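Local structure of caspase recruitment domain-containing protein 19 (Homo sapiens, 4FH0) at residues D9-V12 with Q13-M17; L24-Q27 with Q28-I32; C78-F81 with Y82-L85. The protein inhibits the NF-kappa-B activation induced by BCL10, with which it associates through its caspase recruitment domain, the part present in this chain. The protein carries 2 engineered substitutions. All coordinates share one frame; numbering follows the deposited sequence. Where two conformers were deposited one is given.

Contact 1: D9-V12 with Q13-M17; sequences DRLV and QDTPM. Engineered in segment 13-17: Met17 (natural residue Phe). With SO4 (sulfate ion), chain C.
Thr15 turns its hydroxyl back onto the turn before it, where OG1 donates to Leu11 O at 2.7 Å. With chi1 at -75°, OG1 stands beside the backbone N of its own residue and opposite its carbonyl carbon, which brings it over the preceding turn; the donor lies 40° above the carbonyl plane of Leu11 and so does not use a lone pair. Helix 7-18 kinks just beyond, where the N of Pro16, which carries no hydrogen, and the N of Met17, an engineered residue, make no bond to the preceding turn. One residue before Thr15 the backbone bond is regular, Asp14 N donating to Arg10 O at 2.8 Å. The Asp14 carboxylate bends back over that same carbonyl, but its bonding partners lie elsewhere: OD2 is hydrogen-bonded to Tyr82 OH and Ser98 OG. Arg10 leaves the backbone directed away from residues 13-17. Its chain then bends at chi3, and the edge of the guanidinium meets a sulfate almost in plane, NH1 reaching both O1 and O2 and NH2 reaching O1, each at 3.1 Å. Tyr7, His93 and Arg99 also bond the sulfate, while Arg10 NE bonds Ser98. Three bonds from one cationic edge, with further donors around it, imply a site suited to an anion, although the sulfate itself probably came from the crystallisation liquor.

Contact 2: L24-Q27 with Q28-I32; sequences LSEQ and QVDRI
The Gln28 amide offers its oxygen edge to Ser25: OE1 accepts from Ser25 N at 2.9 Å, in the carbonyl plane and on a lone pair, with a nearly straight N-H...O angle of 170°. Leu24 crosses the Gln28 side chain at about a right angle, its CD2 lying 3.7 Å from OE1. The carboxylates of Glu26 and Asp30 are turned 46° against each other, and they meet through single oxygens, OE2 of Glu26 standing 2.6 Å from OD1 of Asp30. The Arg31 chain is extended from CG to NE, and its CG passes 3.4 Å from Gln27 O.

Ser25 is the N-cap of helix 26-37. Its OG lies between its own backbone N and carbonyl carbon (chi1 70°), from where it accepts from Gln28 N at 3.1 Å. Together with the bond from Ser25 N to Gln28 OE1 this makes a capping box: each residue's side chain accepts from the other's backbone N-H. Val29 N then donates to Ser25 O at 2.9 Å, starting the regular helical bonds. On the inner side Leu24 CB packs against Val29 CG2 at 3.8 Å, and Leu63 of helix 59-73 touches both residues.

Chemically, the box satisfies two backbone N-H groups at the start of the helix and is likely to restrain the amide's rotation. The close pair of acids implies that one of them probably holds a proton; the salt bridge from Glu26 OE1 to Arg62 would be expected to ease the crowding of negative charge.

Contact 3: C78-F81 with Y82-L85; sequences CQEF and YRAL
Four successive i to i+4 bonds, Tyr82 N to Cys78 O through Leu85 N to Phe81 O, run at 2.8 to 3.1 Å with N-H...O angles near 160°, the evidence for an unbroken alpha helix here. Phe81 and Tyr82, neighbours in sequence, diverge at their first torsions: CG of Phe81 lies opposite its backbone N, whereas CG of Tyr82 lies opposite its carbonyl carbon (chi1 -82°). The rings thus meet in a T-shaped pair, the edge of Phe81 directed at a face of Tyr82, with centroids 5.8 Å apart and planes at 79°. The edge of the Tyr82 ring is occupied as well, since CD1 lies 3.2 Å from Cys78 O and near the ring plane. Farther round, Phe81 CZ touches Leu85 CD1 at 4.2 Å.

The polar flank is looser. Glu80 and Arg83 lie side by side, pointing the same way, but their salt bridge is long, OE1 to NH1 at 3.9 Å. A water bridges the pair, donating to both Glu80 O and Glu80 OE1, each at 2.9 Å, and accepting weakly from Arg83 NH1.

Tyr82 OH bonds to Asp14, and the ring makes a cation-pi contact with Arg10; a leucine in its place would probably leave Asp14 without this hydroxyl partner, Arg10 without its cation-pi ring and the Phe81 edge without an aromatic face. Cys78 belongs to a redox-active disulfide with Cys8. Helix 75-88 lies among three others: Leu11 of helix 7-18 touches Cys78, Phe81 and Tyr82, Leu70 and the engineered Met67 of helix 59-73 pack on Phe81, and Ile32 of helix 26-37 meets Ala84 and Leu85.

How the contacts relate
The three contacts follow one another along the chain, on helices 7-18, 26-37 and 75-88 of a single CARD, an all-helical bundle. Contacts 1 and 2 lie on opposite sides of the chain's centre, their own centres 18 Å apart and their nearest atoms about 6 Å apart, so they do not touch. Contact 3 joins them, its centre 12 Å from that of contact 1 and 13 Å from that of contact 2. Toward contact 1, Leu11 CD1 packs 3.7 Å from Phe81 CE2; toward contact 2, Ile32 CD1 lies 3.9 Å from Leu85 CD1. Helix 75-88 thus links two helices consecutive in sequence through a shared apolar core.

Contact 1: D9-V12 with Q13-M17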
loop_
_atom_site.group_PDB
_atom_site.type_symbol
_atom_site.label_atom_id
_atom_site.label_comp_id
_atom_site.label_asym_id
_atom_site.label_seq_id
_atom_site.Cartn_x
_atom_site.Cartn_y
_atom_site.Cartn_z
ATOM N N ASP A 9 -10.496 1.811 8.357
ATOM C CA ASP A 9 -10.059 2.024 9.746
ATOM C C ASP A 9 -8.761 1.282 10.039
ATOM O O ASP A 9 -7.860 1.817 10.687
ATOM C CB ASP A 9 -11.098 1.556 10.780
ATOM C CG ASP A 9 -12.392 2.283 10.703
ATOM O OD1 ASP A 9 -12.386 3.524 10.559
ATOM O OD2 ASP A 9 -13.426 1.578 10.806
ATOM N N ARG A 10 -8.644 0.061 9.535
ATOM C CA ARG A 10 -7.423 -0.703 9.744
ATOM C C ARG A 10 -6.238 0.029 9.131
ATOM O O ARG A 10 -5.174 0.152 9.747
ATOM C CB ARG A 10 -7.551 -2.108 9.144
ATOM C CG ARG A 10 -8.513 -2.987 9.914
ATOM C CD ARG A 10 -8.537 -4.415 9.376
ATOM N NE ARG A 10 -7.231 -5.033 9.519
ATOM C CZ ARG A 10 -6.805 -6.092 8.842
ATOM N NH1 ARG A 10 -7.588 -6.703 7.965
ATOM N NH2 ARG A 10 -5.581 -6.526 9.055
ATOM N N LEU A 11 -6.407 0.525 7.912
ATOM C CA LEU A 11 -5.297 1.177 7.226
ATOM C C LEU A 11 -4.854 2.436 7.963
ATOM O O LEU A 11 -3.650 2.698 8.086
ATOM C CB LEU A 11 -5.633 1.488 5.767
ATOM C CG LEU A 11 -4.404 1.818 4.915
ATOM C CD1 LEU A 11 -3.388 0.669 4.919
ATOM C CD2 LEU A 11 -4.805 2.172 3.505
ATOM N N VAL A 12 -5.814 3.218 8.445
ATOM C CA VAL A 12 -5.474 4.388 9.242
ATOM C C VAL A 12 -4.672 3.959 10.455
ATOM O O VAL A 12 -3.643 4.560 10.765
ATOM C CB VAL A 12 -6.745 5.155 9.663
ATOM C CG1 VAL A 12 -6.452 6.141 10.816
ATOM C CG2 VAL A 12 -7.338 5.868 8.461
ATOM N N GLN A 13 -5.128 2.914 11.134
ATOM C CA GLN A 13 -4.429 2.429 12.318
ATOM C C GLN A 13 -3.003 1.982 11.987
ATOM O O GLN A 13 -2.075 2.314 12.705
ATOM C CB GLN A 13 -5.175 1.264 12.982
ATOM C CG GLN A 13 -4.490 0.782 14.251
ATOM C CD GLN A 13 -5.169 -0.423 14.904
ATOM O OE1 GLN A 13 -6.252 -0.852 14.494
ATOM N NE2 GLN A 13 -4.506 -0.995 15.906
ATOM N N ASP A 14 -2.846 1.257 10.886
ATOM C CA ASP A 14 -1.575 0.651 10.518
ATOM C C ASP A 14 -0.591 1.574 9.818
ATOM O O ASP A 14 0.551 1.181 9.597
ATOM C CB ASP A 14 -1.832 -0.541 9.586
ATOM C CG ASP A 14 -2.457 -1.726 10.289
ATOM O OD1 ASP A 14 -2.324 -1.831 11.526
ATOM O OD2 ASP A 14 -3.057 -2.583 9.601
ATOM N N THR A 15 -1.026 2.755 9.408
ATOM C CA THR A 15 -0.182 3.616 8.577
ATOM C C THR A 15 1.169 3.992 9.186
ATOM O O THR A 15 2.203 3.863 8.521
ATOM C CB THR A 15 -0.964 4.849 8.049
ATOM O OG1 THR A 15 -1.835 4.421 7.000
ATOM C CG2 THR A 15 -0.030 5.893 7.486
ATOM N N PRO A 16 1.190 4.439 10.442
ATOM C CA PRO A 16 2.503 4.762 11.017
ATOM C C PRO A 16 3.481 3.579 11.032
ATOM O O PRO A 16 4.654 3.758 10.695
ATOM C CB PRO A 16 2.146 5.291 12.419
ATOM C CG PRO A 16 0.803 5.837 12.245
ATOM C CD PRO A 16 0.095 4.909 11.302
HETATM N N MSE A 17 3.019 2.375 11.332
HETATM C CA MSE A 17 3.909 1.220 11.280
HETATM C C MSE A 17 4.329 0.893 9.843
HETATM O O MSE A 17 5.502 0.663 9.580
HETATM C CB MSE A 17 3.264 0.013 11.951
HETATM C CG MSE A 17 3.382 0.077 13.462
HETATM SE SE MSE A 17 2.939 -1.608 14.319
HETATM C CE MSE A 17 4.384 -2.683 13.582
HETATM S S SO4 C . -6.111 -9.272 5.750
HETATM O O1 SO4 C . -5.313 -8.313 6.521
HETATM O O2 SO4 C . -7.527 -8.949 5.893
HETATM O O3 SO4 C . -5.703 -9.279 4.351
HETATM O O4 SO4 C . -5.878 -10.627 6.285
#

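Contact 2: L24-Q27 with Q28-I32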
loop_
_atom_site.group_PDB
_atom_site.type_symbol
_atom_site.label_atom_id
_atom_site.label_comp_id
_atom_site.label_asym_id
_atom_site.label_seq_id
_atom_site.Cartn_x
_atom_site.Cartn_y
_atom_site.Cartn_z
ATOM N N LEU A 24 8.929 -1.716 4.677
ATOM C CA LEU A 24 8.728 -2.159 3.316
ATOM C C LEU A 24 9.927 -1.726 2.485
ATOM O O LEU A 24 10.416 -0.597 2.593
ATOM C CB LEU A 24 7.448 -1.568 2.734
ATOM C CG LEU A 24 6.161 -2.208 3.230
ATOM C CD1 LEU A 24 4.977 -1.337 2.879
ATOM C CD2 LEU A 24 6.011 -3.592 2.623
ATOM N N SER A 25 10.406 -2.638 1.657
ATOM C CA SER A 25 11.466 -2.325 0.713
ATOM C C SER A 25 10.911 -1.798 -0.596
ATOM O O SER A 25 9.734 -1.979 -0.904
ATOM C CB SER A 25 12.294 -3.557 0.413
ATOM O OG SER A 25 11.532 -4.467 -0.346
ATOM N N GLU A 26 11.791 -1.210 -1.401
ATOM C CA GLU A 26 11.387 -0.737 -2.708
ATOM C C GLU A 26 10.800 -1.881 -3.534
ATOM O O GLU A 26 9.781 -1.706 -4.196
ATOM C CB GLU A 26 12.561 -0.091 -3.437
ATOM C CG GLU A 26 12.211 0.471 -4.804
ATOM C CD GLU A 26 11.409 1.746 -4.714
ATOM O OE1 GLU A 26 11.828 2.643 -3.966
ATOM O OE2 GLU A 26 10.348 1.855 -5.376
ATOM N N GLN A 27 11.454 -3.041 -3.518
ATOM C CA GLN A 27 10.938 -4.158 -4.306
ATOM C C GLN A 27 9.562 -4.571 -3.834
ATOM O O GLN A 27 8.713 -4.875 -4.655
ATOM C CB GLN A 27 11.893 -5.351 -4.283
ATOM C CG GLN A 27 13.207 -5.092 -4.997
ATOM C CD GLN A 27 13.068 -5.011 -6.530
ATOM O OE1 GLN A 27 11.994 -5.209 -7.080
ATOM N NE2 GLN A 27 14.178 -4.737 -7.215
ATOM N N GLN A 28 9.325 -4.611 -2.525
ATOM C CA GLN A 28 7.988 -4.989 -2.053
ATOM C C GLN A 28 6.950 -3.969 -2.487
ATOM O O GLN A 28 5.864 -4.330 -2.933
ATOM C CB GLN A 28 7.975 -5.154 -0.524
ATOM C CG GLN A 28 8.777 -6.350 -0.017
ATOM C CD GLN A 28 8.931 -6.319 1.493
ATOM O OE1 GLN A 28 9.276 -5.305 2.071
ATOM N NE2 GLN A 28 8.651 -7.441 2.143
ATOM N N VAL A 29 7.264 -2.693 -2.314
ATOM C CA VAL A 29 6.330 -1.653 -2.689
ATOM C C VAL A 29 6.045 -1.720 -4.194
ATOM O O VAL A 29 4.906 -1.559 -4.644
ATOM C CB VAL A 29 6.846 -0.263 -2.269
ATOM C CG1 VAL A 29 5.968 0.844 -2.852
ATOM C CG2 VAL A 29 6.919 -0.204 -0.733
ATOM N N ASP A 30 7.091 -1.924 -4.984
ATOM C CA ASP A 30 6.896 -1.973 -6.421
ATOM C C ASP A 30 5.942 -3.096 -6.802
ATOM O O ASP A 30 5.085 -2.909 -7.680
ATOM C CB ASP A 30 8.238 -2.149 -7.124
ATOM C CG ASP A 30 9.157 -0.973 -6.920
ATOM O OD1 ASP A 30 8.718 0.090 -6.381
ATOM O OD2 ASP A 30 10.335 -1.137 -7.284
ATOM N N ARG A 31 6.079 -4.256 -6.162
ATOM C CA ARG A 31 5.200 -5.374 -6.474
ATOM C C ARG A 31 3.773 -5.131 -5.996
ATOM O O ARG A 31 2.827 -5.563 -6.647
ATOM C CB ARG A 31 5.737 -6.657 -5.872
ATOM C CG ARG A 31 7.013 -7.084 -6.548
ATOM C CD ARG A 31 7.626 -8.238 -5.856
ATOM N NE ARG A 31 8.785 -8.719 -6.585
ATOM C CZ ARG A 31 9.775 -9.422 -6.049
ATOM N NH1 ARG A 31 9.792 -9.717 -4.752
ATOM N NH2 ARG A 31 10.770 -9.817 -6.814
ATOM N N ILE A 32 3.617 -4.463 -4.850
ATOM C CA ILE A 32 2.306 -4.100 -4.363
ATOM C C ILE A 32 1.620 -3.158 -5.357
ATOM O O ILE A 32 0.435 -3.320 -5.660
ATOM C CB ILE A 32 2.429 -3.457 -2.971
ATOM C CG1 ILE A 32 2.807 -4.545 -1.950
ATOM C CG2 ILE A 32 1.137 -2.789 -2.564
ATOM C CD1 ILE A 32 3.269 -4.021 -0.591
#

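Contact 3: C78-F81 with Y82-L85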
loop_
_atom_site.group_PDB
_atom_site.type_symbol
_atom_site.label_atom_id
_atom_site.label_comp_id
_atom_site.label_asym_id
_atom_site.label_seq_id
_atom_site.Cartn_x
_atom_site.Cartn_y
_atom_site.Cartn_z
ATOM N N CYS A 78 -8.777 -0.153 0.079
ATOM C CA CYS A 78 -8.031 -0.530 1.262
ATOM C C CYS A 78 -7.994 -2.067 1.395
ATOM O O CYS A 78 -6.974 -2.632 1.750
ATOM C CB CYS A 78 -8.638 0.141 2.493
ATOM S SG CYS A 78 -8.436 1.953 2.504
ATOM N N GLN A 79 -9.099 -2.723 1.141
ATOM C CA GLN A 79 -9.131 -4.184 1.159
ATOM C C GLN A 79 -8.133 -4.781 0.165
ATOM O O GLN A 79 -7.383 -5.702 0.500
ATOM C CB GLN A 79 -10.544 -4.672 0.844
ATOM C CG GLN A 79 -10.645 -6.184 0.844
ATOM C CD GLN A 79 -12.080 -6.701 0.784
ATOM O OE1 GLN A 79 -13.024 -5.969 0.485
ATOM N NE2 GLN A 79 -12.243 -7.975 1.087
ATOM N N GLU A 80 -8.100 -4.242 -1.050
ATOM C CA GLU A 80 -7.175 -4.738 -2.053
ATOM C C GLU A 80 -5.737 -4.502 -1.629
ATOM O O GLU A 80 -4.876 -5.329 -1.896
ATOM C CB GLU A 80 -7.466 -4.110 -3.419
ATOM C CG GLU A 80 -8.824 -4.486 -3.980
ATOM C CD GLU A 80 -8.967 -5.981 -4.260
ATOM O OE1 GLU A 80 -7.956 -6.668 -4.528
ATOM O OE2 GLU A 80 -10.107 -6.471 -4.223
ATOM N N PHE A 81 -5.464 -3.373 -0.983
ATOM C CA PHE A 81 -4.127 -3.135 -0.480
ATOM C C PHE A 81 -3.714 -4.236 0.497
ATOM O O PHE A 81 -2.598 -4.741 0.427
ATOM C CB PHE A 81 -4.007 -1.766 0.190
ATOM C CG PHE A 81 -2.700 -1.579 0.871
ATOM C CD1 PHE A 81 -1.560 -1.271 0.147
ATOM C CD2 PHE A 81 -2.596 -1.741 2.238
ATOM C CE1 PHE A 81 -0.331 -1.118 0.795
ATOM C CE2 PHE A 81 -1.372 -1.633 2.865
ATOM C CZ PHE A 81 -0.243 -1.306 2.149
ATOM N N TYR A 82 -4.592 -4.603 1.434
ATOM C CA TYR A 82 -4.237 -5.646 2.393
ATOM C C TYR A 82 -3.973 -6.969 1.705
ATOM O O TYR A 82 -3.085 -7.710 2.113
ATOM C CB TYR A 82 -5.279 -5.794 3.491
ATOM C CG TYR A 82 -5.081 -4.751 4.574
ATOM C CD1 TYR A 82 -5.761 -3.547 4.554
ATOM C CD2 TYR A 82 -4.184 -4.960 5.601
ATOM C CE1 TYR A 82 -5.547 -2.594 5.533
ATOM C CE2 TYR A 82 -3.982 -4.016 6.595
ATOM C CZ TYR A 82 -4.648 -2.830 6.556
ATOM O OH TYR A 82 -4.428 -1.858 7.521
ATOM N N ARG A 83 -4.732 -7.281 0.664
ATOM C CA ARG A 83 -4.460 -8.501 -0.069
ATOM C C ARG A 83 -3.091 -8.422 -0.745
ATOM O O ARG A 83 -2.308 -9.372 -0.703
ATOM C CB ARG A 83 -5.548 -8.795 -1.096
ATOM C CG ARG A 83 -5.167 -10.022 -1.947
ATOM C CD ARG A 83 -6.363 -10.623 -2.637
ATOM N NE ARG A 83 -6.005 -11.571 -3.699
ATOM C CZ ARG A 83 -5.796 -11.216 -4.964
ATOM N NH1 ARG A 83 -5.892 -9.939 -5.320
ATOM N NH2 ARG A 83 -5.496 -12.122 -5.877
ATOM N N ALA A 84 -2.769 -7.283 -1.342
ATOM C CA ALA A 84 -1.479 -7.112 -2.002
ATOM C C ALA A 84 -0.328 -7.216 -1.008
ATOM O O ALA A 84 0.748 -7.757 -1.306
ATOM C CB ALA A 84 -1.440 -5.760 -2.736
ATOM N N LEU A 85 -0.537 -6.668 0.181
ATOM C CA LEU A 85 0.454 -6.752 1.246
ATOM C C LEU A 85 0.670 -8.193 1.695
ATOM O O LEU A 85 1.796 -8.624 1.935
ATOM C CB LEU A 85 0.018 -5.888 2.428
ATOM C CG LEU A 85 1.037 -5.645 3.526
ATOM C CD1 LEU A 85 2.123 -4.689 3.077
ATOM C CD2 LEU A 85 0.333 -5.125 4.785
HETATM O O HOH W 1 -5.068 -6.913 -4.306
#